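Local atomic coordinates of cruciform cutting endonuclease 1, mitochondrial (Schizosaccharomyces pombe, PDB entry 1KCF), a protein that resolves four-way Holliday junctions in mitochondrial DNA as a magnesium-binding homodimeric endonuclease, cutting at the point of strand exchange after CT and TT sequences. Residues 41-46 with 112-117; 54-59 with 107-112; 144-149 with 161-166. One frame throughout, in Å; residues are numbered along the deposited sequence.

The three contacts follow the central sheet outward from the metal site. Interaction 1 pairs strands 42-47 and 113-118 in the middle of the sheet and carries D46, a magnesium ligand whose side chain lies about 3 Å from that of the second ligand, D230. Interaction 2, centred about 7 Å away, packs the end of helix 91-109 on the neighbouring strand 52-59; a hydrogen bond from R41 NH2 to F109 O (2.7 Å) ties the two together. Interaction 3 lies on the other flank, about 10 Å from interaction 1 between centres, where edge strand 162-165 pairs with 113-118 (M116 N to L164 O, 2.7 Å) and meets helix 128-151, away from the metal ligands.

Interaction 1 (41-46 with 112-117); sequences RVLGID and HVILME
Four main-chain hydrogen bonds join L43 and I45 to V113, L115 and E117, pairing the two strands in parallel. L43 N donates to V113 O and L43 O accepts from L115 N, both at 2.8 Å; I45 N then reaches L115 O at 2.7 Å, and I45 O takes E117 N. Before the strands begin, R41 O receives H112 N at 3.0 Å, with a longer, weak bond from V113 N. I114 CA and D46 CA add C-H...O contacts to L43 O and E117 O.

Apolar contacts lie on both faces of the sheet. On the face of V42, L115 and D46, V42 CG1 meets L115 CD1 at 3.7 Å, while L115 CB packs against G44 CA. On the opposite face I45 and I114 run alongside each other, I45 CD1 against I114 CG2 at 4.0 Å.

At the strand entrance R41 CD lies over one face of the H112 ring, with CB and CG near its CD2. R41 CD sits 3.6 Å from the ring centroid, displaced toward the rim, a CH-pi contact. The chain bends at chi3 (77°), and its guanidinium bonds instead to the main-chain oxygens of F109 and N110.

Two acids stand near each other without touching, D46 OD1 and E117 OE1 being 5.0 Å apart; E117 OE2 is bonded to T171 OG1. The pairing is the central parallel strand pair of an RNase H-like fold, as in RuvC resolvases. It brings D46 to the strand end with OD2 close to D230 OD2, as expected of two carboxylates that share a magnesium site.

Interaction 2 (54-59 with 107-112); sequences YCFASQ and EKFNPH
F109, F56 and Y54 form an aromatic cluster that accounts for most of the buried surface. F109, at the end of helix 91-109, meets F56 through its first carbon: F109 CB stands 3.9 Å from the F56 ring centroid, nearly over the centre of the face, a CH-pi contact. The two side chains overlap head to tail, with ring planes 31° apart and F56 CD2 3.9 Å from F109 CD2. F56 CG is anti to its backbone N (chi1 -174°), which carries the ring under the helix end, where F56 CZ comes within 3.3 Å of F109 O.

The outer end of the F109 ring reaches Y54 instead. F109 CZ approaches Y54 CE1 to 3.4 Å, the two side chains nearly perpendicular and the ring planes inclined at 44°. P111 completes the apolar patch, its CB 4.2 Å from F56 CE1.

Around the cluster, L43 of strand 42-47 touches F56, F109 and P111, while N69 of strand 65-73 touches F56 and F109. The cluster thus seats the C-terminal end of helix 91-109 on one face of the sheet, just before the chain enters strand 113-118.

Interaction 3 (144-149 with 161-166); sequences ALHYAE and PFLLSL
P161 opens the contact with its carbonyl: H146 NE2 donates to P161 O at 3.0 Å, with an angle of 160° at the hydrogen. The oxygen lies close to the imidazole plane, but the N-H comes in from above the carbonyl plane. Since a carbonyl can only accept, NE2 carries the hydrogen here. The next residue, F162, turns its side chain away from the helix, where its ring meets Y37 edge-to-face.

L163 points back toward the helix and carries most of the apolar contact. Its CB sits over the centre of the H146 ring, 3.5 Å from the centroid in a CH-pi contact, while CD2 covers the inner part of the same side chain at 3.5 Å from H146 CG. H146 reaches this place with CG anti to its backbone N (chi1 172°), the imidazole and the leucine overlapping head to tail. An alanine in place of H146 would remove the ring, probably leaving P161 O without its hydrogen-bond mate and a gap beside L163 CB. Y147 adds a looser contact, its CE1 4.3 Å from L163 CD2, and one water links its hydroxyl to the strand, donating to L163 O at 2.8 Å.

Beyond L163 the strand pairs with 113-118, L164 and L166 both bonding to M116. Helix 128-151 also packs on the second subunit through L145 and A148. Segment 144-149 runs roughly antiparallel to strand 162-165 (150°), and the parallel neighbours 113-118 and 162-165 are joined through this helix: a beta-alpha-beta crossover of the RNase H-like fold, with H146 and L163 packing its helix on its second strand.

Interaction 1 (41-46 with 112-117)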
ATOM      1  N   ARG A  41     -11.316  13.037  19.394  1.00 43.13           N
ATOM      2  CA  ARG A  41     -11.226  11.695  18.830  1.00 43.37           C
ATOM      3  C   ARG A  41     -10.103  11.620  17.792  1.00 42.69           C
ATOM      4  O   ARG A  41     -10.316  11.266  16.634  1.00 42.46           O
ATOM      5  CB  ARG A  41     -12.567  11.295  18.207  1.00 44.59           C
ATOM      6  CG  ARG A  41     -13.751  11.417  19.166  1.00 47.34           C
ATOM      7  CD  ARG A  41     -15.024  10.821  18.574  1.00 50.05           C
ATOM      8  NE  ARG A  41     -15.025   9.359  18.623  1.00 54.81           N
ATOM      9  CZ  ARG A  41     -15.198   8.648  19.734  1.00 56.49           C
ATOM     10  NH1 ARG A  41     -15.389   9.260  20.895  1.00 58.84           N
ATOM     11  NH2 ARG A  41     -15.178   7.323  19.691  1.00 56.65           N
ATOM     12  N   VAL A  42      -8.903  11.971  18.232  1.00 41.09           N
ATOM     13  CA  VAL A  42      -7.726  11.953  17.383  1.00 38.91           C
ATOM     14  C   VAL A  42      -6.981  10.636  17.597  1.00 40.27           C
ATOM     15  O   VAL A  42      -6.541  10.332  18.709  1.00 38.82           O
ATOM     16  CB  VAL A  42      -6.793  13.127  17.729  1.00 38.22           C
ATOM     17  CG1 VAL A  42      -5.568  13.105  16.831  1.00 36.31           C
ATOM     18  CG2 VAL A  42      -7.550  14.448  17.574  1.00 36.33           C
ATOM     19  N   LEU A  43      -6.855   9.851  16.534  1.00 39.65           N
ATOM     20  CA  LEU A  43      -6.158   8.571  16.623  1.00 39.92           C
ATOM     21  C   LEU A  43      -4.758   8.645  16.012  1.00 39.78           C
ATOM     22  O   LEU A  43      -4.603   8.688  14.791  1.00 38.93           O
ATOM     23  CB  LEU A  43      -6.963   7.473  15.922  1.00 38.43           C
ATOM     24  CG  LEU A  43      -6.317   6.083  15.945  1.00 39.24           C
ATOM     25  CD1 LEU A  43      -6.262   5.557  17.374  1.00 37.13           C
ATOM     26  CD2 LEU A  43      -7.111   5.130  15.059  1.00 39.08           C
ATOM     27  N   GLY A  44      -3.746   8.674  16.872  1.00 39.39           N
ATOM     28  CA  GLY A  44      -2.374   8.721  16.404  1.00 40.47           C
ATOM     29  C   GLY A  44      -1.842   7.311  16.237  1.00 41.68           C
ATOM     30  O   GLY A  44      -1.925   6.503  17.161  1.00 43.29           O
ATOM     31  N   ILE A  45      -1.293   7.012  15.063  1.00 43.57           N
ATOM     32  CA  ILE A  45      -0.770   5.680  14.791  1.00 44.90           C
ATOM     33  C   ILE A  45       0.691   5.638  14.356  1.00 44.73           C
ATOM     34  O   ILE A  45       1.116   6.369  13.461  1.00 43.95           O
ATOM     35  CB  ILE A  45      -1.604   4.974  13.710  1.00 47.08           C
ATOM     36  CG1 ILE A  45      -3.029   4.759  14.215  1.00 46.10           C
ATOM     37  CG2 ILE A  45      -0.959   3.645  13.342  1.00 50.36           C
ATOM     38  CD1 ILE A  45      -3.959   4.181  13.176  1.00 49.79           C
ATOM     39  N   ASP A  46       1.449   4.770  15.013  1.00 44.70           N
ATOM     40  CA  ASP A  46       2.859   4.566  14.707  1.00 45.34           C
ATOM     41  C   ASP A  46       2.930   3.241  13.969  1.00 44.60           C
ATOM     42  O   ASP A  46       2.860   2.180  14.593  1.00 44.09           O
ATOM     43  CB  ASP A  46       3.673   4.468  15.992  1.00 48.97           C
ATOM     44  CG  ASP A  46       4.598   5.637  16.177  1.00 49.80           C
ATOM     45  OD1 ASP A  46       5.325   5.972  15.221  1.00 48.92           O
ATOM     46  OD2 ASP A  46       4.600   6.216  17.283  1.00 58.07           O
ATOM     47  N   HIS A 112     -12.262  10.856  14.403  1.00 48.48           N
ATOM     48  CA  HIS A 112     -12.626  12.007  13.596  1.00 46.84           C
ATOM     49  C   HIS A 112     -11.381  12.320  12.777  1.00 44.78           C
ATOM     50  O   HIS A 112     -11.456  12.879  11.683  1.00 44.58           O
ATOM     51  CB  HIS A 112     -12.963  13.217  14.475  1.00 50.16           C
ATOM     52  CG  HIS A 112     -14.260  13.094  15.210  1.00 53.42           C
ATOM     53  ND1 HIS A 112     -15.312  12.334  14.746  1.00 54.93           N
ATOM     54  CD2 HIS A 112     -14.693  13.675  16.356  1.00 54.97           C
ATOM     55  CE1 HIS A 112     -16.335  12.449  15.574  1.00 57.68           C
ATOM     56  NE2 HIS A 112     -15.985  13.256  16.557  1.00 57.11           N
ATOM     57  N   VAL A 113     -10.230  11.949  13.330  1.00 41.21           N
ATOM     58  CA  VAL A 113      -8.953  12.180  12.678  1.00 39.33           C
ATOM     59  C   VAL A 113      -8.006  11.019  12.945  1.00 39.18           C
ATOM     60  O   VAL A 113      -7.976  10.462  14.040  1.00 37.85           O
ATOM     61  CB  VAL A 113      -8.278  13.476  13.195  1.00 41.16           C
ATOM     62  CG1 VAL A 113      -6.933  13.677  12.499  1.00 38.66           C
ATOM     63  CG2 VAL A 113      -9.186  14.678  12.949  1.00 41.32           C
ATOM     64  N   ILE A 114      -7.247  10.649  11.921  1.00 38.68           N
ATOM     65  CA  ILE A 114      -6.274   9.577  12.043  1.00 40.11           C
ATOM     66  C   ILE A 114      -4.939  10.118  11.579  1.00 36.85           C
ATOM     67  O   ILE A 114      -4.809  10.570  10.443  1.00 36.03           O
ATOM     68  CB  ILE A 114      -6.640   8.358  11.174  1.00 42.16           C
ATOM     69  CG1 ILE A 114      -7.954   7.752  11.662  1.00 41.17           C
ATOM     70  CG2 ILE A 114      -5.526   7.315  11.245  1.00 42.04           C
ATOM     71  CD1 ILE A 114      -8.479   6.660  10.765  1.00 44.90           C
ATOM     72  N   LEU A 115      -3.962  10.080  12.477  1.00 37.57           N
ATOM     73  CA  LEU A 115      -2.613  10.552  12.200  1.00 37.68           C
ATOM     74  C   LEU A 115      -1.715   9.342  11.981  1.00 41.54           C
ATOM     75  O   LEU A 115      -1.630   8.449  12.832  1.00 40.93           O
ATOM     76  CB  LEU A 115      -2.095  11.372  13.377  1.00 36.96           C
ATOM     77  CG  LEU A 115      -3.031  12.478  13.879  1.00 36.05           C
ATOM     78  CD1 LEU A 115      -2.366  13.178  15.042  1.00 31.75           C
ATOM     79  CD2 LEU A 115      -3.348  13.462  12.761  1.00 32.33           C
ATOM     80  N   MET A 116      -1.038   9.315  10.843  1.00 42.64           N
ATOM     81  CA  MET A 116      -0.178   8.193  10.518  1.00 45.08           C
ATOM     82  C   MET A 116       1.279   8.600  10.355  1.00 43.86           C
ATOM     83  O   MET A 116       1.608   9.567   9.672  1.00 43.85           O
ATOM     84  CB  MET A 116      -0.682   7.521   9.243  1.00 49.13           C
ATOM     85  CG  MET A 116      -0.337   6.047   9.121  1.00 55.08           C
ATOM     86  SD  MET A 116      -1.066   5.338   7.622  1.00 61.02           S
ATOM     87  CE  MET A 116      -2.739   5.040   8.185  1.00 58.95           C
ATOM     88  N   GLU A 117       2.149   7.841  11.001  1.00 41.88           N
ATOM     89  CA  GLU A 117       3.575   8.081  10.944  1.00 42.43           C
ATOM     90  C   GLU A 117       4.223   6.713  11.051  1.00 41.24           C
ATOM     91  O   GLU A 117       3.671   5.816  11.675  1.00 41.89           O
ATOM     92  CB  GLU A 117       3.976   8.973  12.116  1.00 43.04           C
ATOM     93  CG  GLU A 117       5.396   9.451  12.120  1.00 46.11           C
ATOM     94  CD  GLU A 117       5.598  10.609  13.083  1.00 47.41           C
ATOM     95  OE1 GLU A 117       6.577  10.573  13.856  1.00 48.34           O
ATOM     96  OE2 GLU A 117       4.781  11.557  13.066  1.00 48.02           O
TER

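Interaction 2 (54-59 with 107-112)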
ATOM      1  N   TYR A  54      -0.478   3.017  19.032  1.00 41.45           N
ATOM      2  CA  TYR A  54      -1.535   3.986  18.777  1.00 40.39           C
ATOM      3  C   TYR A  54      -1.899   4.726  20.056  1.00 40.46           C
ATOM      4  O   TYR A  54      -1.727   4.208  21.160  1.00 40.82           O
ATOM      5  CB  TYR A  54      -2.775   3.276  18.216  1.00 39.34           C
ATOM      6  CG  TYR A  54      -3.490   2.397  19.218  1.00 41.00           C
ATOM      7  CD1 TYR A  54      -4.396   2.941  20.129  1.00 41.44           C
ATOM      8  CD2 TYR A  54      -3.247   1.022  19.272  1.00 39.64           C
ATOM      9  CE1 TYR A  54      -5.042   2.145  21.070  1.00 41.27           C
ATOM     10  CE2 TYR A  54      -3.887   0.216  20.209  1.00 41.35           C
ATOM     11  CZ  TYR A  54      -4.785   0.784  21.106  1.00 44.14           C
ATOM     12  OH  TYR A  54      -5.430   0.000  22.041  1.00 43.93           O
ATOM     13  N   CYS A  55      -2.385   5.950  19.894  1.00 40.85           N
ATOM     14  CA  CYS A  55      -2.810   6.777  21.017  1.00 40.14           C
ATOM     15  C   CYS A  55      -4.081   7.482  20.554  1.00 39.76           C
ATOM     16  O   CYS A  55      -4.070   8.211  19.560  1.00 39.85           O
ATOM     17  CB  CYS A  55      -1.729   7.806  21.374  1.00 40.35           C
ATOM     18  SG  CYS A  55      -2.032   8.739  22.922  1.00 42.28           S
ATOM     19  N   PHE A  56      -5.179   7.243  21.258  1.00 38.73           N
ATOM     20  CA  PHE A  56      -6.460   7.851  20.910  1.00 38.51           C
ATOM     21  C   PHE A  56      -6.732   8.913  21.970  1.00 39.90           C
ATOM     22  O   PHE A  56      -6.845   8.600  23.155  1.00 38.13           O
ATOM     23  CB  PHE A  56      -7.551   6.771  20.902  1.00 38.91           C
ATOM     24  CG  PHE A  56      -8.895   7.251  20.418  1.00 38.74           C
ATOM     25  CD1 PHE A  56      -9.014   7.954  19.225  1.00 37.49           C
ATOM     26  CD2 PHE A  56     -10.049   6.972  21.147  1.00 41.78           C
ATOM     27  CE1 PHE A  56     -10.259   8.375  18.762  1.00 38.54           C
ATOM     28  CE2 PHE A  56     -11.301   7.388  20.692  1.00 40.10           C
ATOM     29  CZ  PHE A  56     -11.403   8.092  19.494  1.00 40.83           C
ATOM     30  N   ALA A  57      -6.823  10.170  21.543  1.00 40.85           N
ATOM     31  CA  ALA A  57      -7.034  11.266  22.477  1.00 41.38           C
ATOM     32  C   ALA A  57      -7.925  12.391  21.960  1.00 43.11           C
ATOM     33  O   ALA A  57      -8.296  12.421  20.790  1.00 43.84           O
ATOM     34  CB  ALA A  57      -5.689  11.835  22.881  1.00 39.91           C
ATOM     35  N   SER A  58      -8.256  13.317  22.857  1.00 45.74           N
ATOM     36  CA  SER A  58      -9.090  14.475  22.537  1.00 50.16           C
ATOM     37  C   SER A  58      -8.535  15.707  23.246  1.00 52.34           C
ATOM     38  O   SER A  58      -7.925  15.596  24.312  1.00 50.38           O
ATOM     39  CB  SER A  58     -10.535  14.240  22.990  1.00 49.85           C
ATOM     40  OG  SER A  58     -11.110  13.123  22.333  1.00 51.25           O
ATOM     41  N   GLN A  59      -8.738  16.881  22.656  1.00 56.21           N
ATOM     42  CA  GLN A  59      -8.248  18.110  23.261  1.00 60.48           C
ATOM     43  C   GLN A  59      -9.299  18.669  24.203  1.00 64.03           C
ATOM     44  O   GLN A  59     -10.461  18.839  23.831  1.00 63.93           O
ATOM     45  CB  GLN A  59      -7.904  19.146  22.194  1.00 62.08           C
ATOM     46  CG  GLN A  59      -7.140  20.337  22.742  1.00 62.14           C
ATOM     47  CD  GLN A  59      -5.829  20.564  22.018  1.00 64.11           C
ATOM     48  OE1 GLN A  59      -5.811  20.930  20.841  1.00 64.96           O
ATOM     49  NE2 GLN A  59      -4.719  20.343  22.718  1.00 65.22           N
ATOM     50  N   GLU A 107     -14.096   0.535  14.219  1.00 53.15           N
ATOM     51  CA  GLU A 107     -15.165   0.038  15.073  1.00 54.66           C
ATOM     52  C   GLU A 107     -14.891   0.273  16.549  1.00 54.65           C
ATOM     53  O   GLU A 107     -15.813   0.486  17.335  1.00 54.89           O
ATOM     54  CB  GLU A 107     -15.376  -1.454  14.818  1.00 54.28           C
ATOM     55  N   LYS A 108     -13.618   0.235  16.919  1.00 54.93           N
ATOM     56  CA  LYS A 108     -13.232   0.409  18.310  1.00 55.16           C
ATOM     57  C   LYS A 108     -13.058   1.862  18.746  1.00 54.32           C
ATOM     58  O   LYS A 108     -13.315   2.200  19.904  1.00 52.86           O
ATOM     59  CB  LYS A 108     -11.938  -0.367  18.575  1.00 57.81           C
ATOM     60  CG  LYS A 108     -11.469  -0.324  20.014  1.00 61.85           C
ATOM     61  CD  LYS A 108     -10.325  -1.296  20.256  1.00 65.47           C
ATOM     62  CE  LYS A 108      -9.866  -1.246  21.708  1.00 66.94           C
ATOM     63  NZ  LYS A 108      -8.833  -2.277  22.009  1.00 70.18           N
ATOM     64  N   PHE A 109     -12.639   2.721  17.825  1.00 51.61           N
ATOM     65  CA  PHE A 109     -12.404   4.116  18.164  1.00 50.78           C
ATOM     66  C   PHE A 109     -13.275   5.114  17.416  1.00 51.68           C
ATOM     67  O   PHE A 109     -13.535   6.206  17.922  1.00 52.34           O
ATOM     68  CB  PHE A 109     -10.927   4.447  17.936  1.00 48.65           C
ATOM     69  CG  PHE A 109      -9.990   3.535  18.668  1.00 47.07           C
ATOM     70  CD1 PHE A 109      -8.916   2.946  18.009  1.00 44.79           C
ATOM     71  CD2 PHE A 109     -10.195   3.243  20.015  1.00 45.93           C
ATOM     72  CE1 PHE A 109      -8.062   2.077  18.677  1.00 44.01           C
ATOM     73  CE2 PHE A 109      -9.346   2.375  20.696  1.00 44.49           C
ATOM     74  CZ  PHE A 109      -8.278   1.789  20.027  1.00 45.19           C
ATOM     75  N   ASN A 110     -13.723   4.751  16.220  1.00 52.09           N
ATOM     76  CA  ASN A 110     -14.559   5.645  15.426  1.00 54.03           C
ATOM     77  C   ASN A 110     -13.963   7.053  15.503  1.00 52.85           C
ATOM     78  O   ASN A 110     -14.578   7.967  16.043  1.00 50.76           O
ATOM     79  CB  ASN A 110     -15.980   5.655  15.988  1.00 57.04           C
ATOM     80  CG  ASN A 110     -17.014   5.963  14.935  1.00 61.28           C
ATOM     81  OD1 ASN A 110     -17.214   5.185  14.001  1.00 65.77           O
ATOM     82  ND2 ASN A 110     -17.677   7.103  15.071  1.00 64.64           N
ATOM     83  N   PRO A 111     -12.748   7.238  14.958  1.00 52.53           N
ATOM     84  CA  PRO A 111     -12.043   8.525  14.965  1.00 51.42           C
ATOM     85  C   PRO A 111     -12.556   9.614  14.032  1.00 50.50           C
ATOM     86  O   PRO A 111     -13.192   9.342  13.012  1.00 49.83           O
ATOM     87  CB  PRO A 111     -10.603   8.138  14.605  1.00 51.71           C
ATOM     88  CG  PRO A 111     -10.531   6.653  14.891  1.00 53.84           C
ATOM     89  CD  PRO A 111     -11.874   6.182  14.425  1.00 51.86           C
ATOM     90  N   HIS A 112     -12.262  10.856  14.403  1.00 48.48           N
ATOM     91  CA  HIS A 112     -12.626  12.007  13.596  1.00 46.84           C
ATOM     92  C   HIS A 112     -11.381  12.320  12.777  1.00 44.78           C
ATOM     93  O   HIS A 112     -11.456  12.879  11.683  1.00 44.58           O
ATOM     94  CB  HIS A 112     -12.963  13.217  14.475  1.00 50.16           C
ATOM     95  CG  HIS A 112     -14.260  13.094  15.210  1.00 53.42           C
ATOM     96  ND1 HIS A 112     -15.312  12.334  14.746  1.00 54.93           N
ATOM     97  CD2 HIS A 112     -14.693  13.675  16.356  1.00 54.97           C
ATOM     98  CE1 HIS A 112     -16.335  12.449  15.574  1.00 57.68           C
ATOM     99  NE2 HIS A 112     -15.985  13.256  16.557  1.00 57.11           N
TER

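Interaction 3 (144-149 with 161-166)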
ATOM      1  N   ALA A 144      -5.334   3.185   0.871  1.00 40.37           N
ATOM      2  CA  ALA A 144      -6.236   2.766  -0.184  1.00 40.00           C
ATOM      3  C   ALA A 144      -7.603   2.453   0.421  1.00 39.99           C
ATOM      4  O   ALA A 144      -8.630   2.914  -0.077  1.00 41.65           O
ATOM      5  CB  ALA A 144      -5.678   1.538  -0.893  1.00 39.20           C
ATOM      6  N   LEU A 145      -7.616   1.673   1.499  1.00 38.78           N
ATOM      7  CA  LEU A 145      -8.874   1.317   2.141  1.00 39.68           C
ATOM      8  C   LEU A 145      -9.633   2.553   2.622  1.00 41.14           C
ATOM      9  O   LEU A 145     -10.852   2.637   2.485  1.00 40.47           O
ATOM     10  CB  LEU A 145      -8.625   0.368   3.319  1.00 38.82           C
ATOM     11  CG  LEU A 145      -8.131  -1.035   2.952  1.00 39.95           C
ATOM     12  CD1 LEU A 145      -8.015  -1.885   4.203  1.00 40.32           C
ATOM     13  CD2 LEU A 145      -9.093  -1.677   1.967  1.00 40.08           C
ATOM     14  N   HIS A 146      -8.905   3.515   3.176  1.00 42.52           N
ATOM     15  CA  HIS A 146      -9.522   4.736   3.676  1.00 43.71           C
ATOM     16  C   HIS A 146     -10.181   5.545   2.562  1.00 45.82           C
ATOM     17  O   HIS A 146     -11.356   5.904   2.658  1.00 46.68           O
ATOM     18  CB  HIS A 146      -8.477   5.588   4.404  1.00 44.09           C
ATOM     19  CG  HIS A 146      -8.961   6.952   4.787  1.00 44.80           C
ATOM     20  ND1 HIS A 146      -8.875   8.038   3.941  1.00 45.33           N
ATOM     21  CD2 HIS A 146      -9.548   7.403   5.921  1.00 44.96           C
ATOM     22  CE1 HIS A 146      -9.388   9.098   4.535  1.00 46.05           C
ATOM     23  NE2 HIS A 146      -9.804   8.740   5.739  1.00 49.66           N
ATOM     24  N   TYR A 147      -9.432   5.831   1.503  1.00 47.24           N
ATOM     25  CA  TYR A 147      -9.976   6.604   0.399  1.00 49.70           C
ATOM     26  C   TYR A 147     -11.020   5.860  -0.415  1.00 50.06           C
ATOM     27  O   TYR A 147     -11.869   6.481  -1.048  1.00 51.18           O
ATOM     28  CB  TYR A 147      -8.852   7.113  -0.506  1.00 52.30           C
ATOM     29  CG  TYR A 147      -8.220   8.368   0.040  1.00 56.13           C
ATOM     30  CD1 TYR A 147      -7.119   8.307   0.889  1.00 55.59           C
ATOM     31  CD2 TYR A 147      -8.773   9.621  -0.236  1.00 58.11           C
ATOM     32  CE1 TYR A 147      -6.587   9.461   1.455  1.00 58.78           C
ATOM     33  CE2 TYR A 147      -8.249  10.782   0.328  1.00 58.64           C
ATOM     34  CZ  TYR A 147      -7.157  10.694   1.170  1.00 59.33           C
ATOM     35  OH  TYR A 147      -6.640  11.837   1.739  1.00 62.91           O
ATOM     36  N   ALA A 148     -10.967   4.536  -0.400  1.00 51.35           N
ATOM     37  CA  ALA A 148     -11.958   3.757  -1.122  1.00 53.37           C
ATOM     38  C   ALA A 148     -13.264   3.885  -0.346  1.00 55.40           C
ATOM     39  O   ALA A 148     -14.318   4.141  -0.918  1.00 56.19           O
ATOM     40  CB  ALA A 148     -11.528   2.298  -1.195  1.00 51.81           C
ATOM     41  N   GLU A 149     -13.176   3.714   0.968  1.00 59.20           N
ATOM     42  CA  GLU A 149     -14.334   3.802   1.848  1.00 62.47           C
ATOM     43  C   GLU A 149     -14.925   5.211   1.738  1.00 64.40           C
ATOM     44  O   GLU A 149     -16.136   5.382   1.629  1.00 63.70           O
ATOM     45  CB  GLU A 149     -13.902   3.544   3.294  1.00 62.91           C
ATOM     46  CG  GLU A 149     -15.018   3.162   4.249  1.00 67.74           C
ATOM     47  CD  GLU A 149     -15.456   1.715   4.090  1.00 71.67           C
ATOM     48  OE1 GLU A 149     -15.664   1.037   5.122  1.00 72.57           O
ATOM     49  OE2 GLU A 149     -15.598   1.257   2.935  1.00 72.16           O
ATOM     50  N   PRO A 161     -13.877  10.677   8.363  1.00 54.30           N
ATOM     51  CA  PRO A 161     -12.638  10.801   9.138  1.00 51.20           C
ATOM     52  C   PRO A 161     -11.472  11.308   8.302  1.00 49.66           C
ATOM     53  O   PRO A 161     -11.300  10.891   7.158  1.00 49.99           O
ATOM     54  CB  PRO A 161     -12.395   9.379   9.628  1.00 51.62           C
ATOM     55  CG  PRO A 161     -13.776   8.844   9.774  1.00 55.53           C
ATOM     56  CD  PRO A 161     -14.454   9.332   8.519  1.00 53.72           C
ATOM     57  N   PHE A 162     -10.678  12.215   8.862  1.00 46.42           N
ATOM     58  CA  PHE A 162      -9.521  12.721   8.143  1.00 44.59           C
ATOM     59  C   PHE A 162      -8.367  11.742   8.341  1.00 44.53           C
ATOM     60  O   PHE A 162      -8.255  11.100   9.389  1.00 43.54           O
ATOM     61  CB  PHE A 162      -9.083  14.087   8.671  1.00 45.91           C
ATOM     62  CG  PHE A 162     -10.060  15.191   8.409  1.00 48.53           C
ATOM     63  CD1 PHE A 162     -11.103  15.441   9.293  1.00 48.56           C
ATOM     64  CD2 PHE A 162      -9.925  15.996   7.283  1.00 49.60           C
ATOM     65  CE1 PHE A 162     -12.000  16.483   9.061  1.00 51.05           C
ATOM     66  CE2 PHE A 162     -10.817  17.041   7.038  1.00 50.51           C
ATOM     67  CZ  PHE A 162     -11.855  17.286   7.928  1.00 50.97           C
ATOM     68  N   LEU A 163      -7.517  11.633   7.330  1.00 42.61           N
ATOM     69  CA  LEU A 163      -6.350  10.766   7.389  1.00 41.76           C
ATOM     70  C   LEU A 163      -5.184  11.676   7.062  1.00 40.79           C
ATOM     71  O   LEU A 163      -5.182  12.332   6.027  1.00 42.19           O
ATOM     72  CB  LEU A 163      -6.449   9.644   6.350  1.00 42.94           C
ATOM     73  CG  LEU A 163      -5.259   8.684   6.254  1.00 45.43           C
ATOM     74  CD1 LEU A 163      -4.989   8.045   7.610  1.00 43.39           C
ATOM     75  CD2 LEU A 163      -5.548   7.610   5.210  1.00 43.75           C
ATOM     76  N   LEU A 164      -4.199  11.732   7.947  1.00 40.03           N
ATOM     77  CA  LEU A 164      -3.057  12.600   7.715  1.00 40.84           C
ATOM     78  C   LEU A 164      -1.728  11.910   8.002  1.00 41.30           C
ATOM     79  O   LEU A 164      -1.575  11.215   9.009  1.00 40.25           O
ATOM     80  CB  LEU A 164      -3.174  13.853   8.596  1.00 40.67           C
ATOM     81  CG  LEU A 164      -4.487  14.642   8.538  1.00 42.87           C
ATOM     82  CD1 LEU A 164      -4.516  15.651   9.673  1.00 42.87           C
ATOM     83  CD2 LEU A 164      -4.630  15.349   7.189  1.00 40.84           C
ATOM     84  N   SER A 165      -0.774  12.089   7.098  1.00 40.78           N
ATOM     85  CA  SER A 165       0.548  11.527   7.299  1.00 43.64           C
ATOM     86  C   SER A 165       1.401  12.670   7.825  1.00 43.27           C
ATOM     87  O   SER A 165       1.358  13.785   7.298  1.00 41.70           O
ATOM     88  CB  SER A 165       1.138  11.002   5.990  1.00 43.44           C
ATOM     89  OG  SER A 165       0.440   9.850   5.553  1.00 49.51           O
ATOM     90  N   LEU A 166       2.155  12.396   8.880  1.00 40.37           N
ATOM     91  CA  LEU A 166       3.008  13.403   9.466  1.00 44.14           C
ATOM     92  C   LEU A 166       4.449  12.949   9.344  1.00 47.20           C
ATOM     93  O   LEU A 166       4.730  11.752   9.272  1.00 48.47           O
ATOM     94  CB  LEU A 166       2.656  13.602  10.942  1.00 43.07           C
ATOM     95  CG  LEU A 166       1.167  13.767  11.264  1.00 43.77           C
ATOM     96  CD1 LEU A 166       0.996  13.921  12.765  1.00 45.05           C
ATOM     97  CD2 LEU A 166       0.596  14.977  10.519  1.00 43.63           C
TER
HETATM   98  O   HOH W   1      -4.761  12.475   3.237  1.00 76.04           O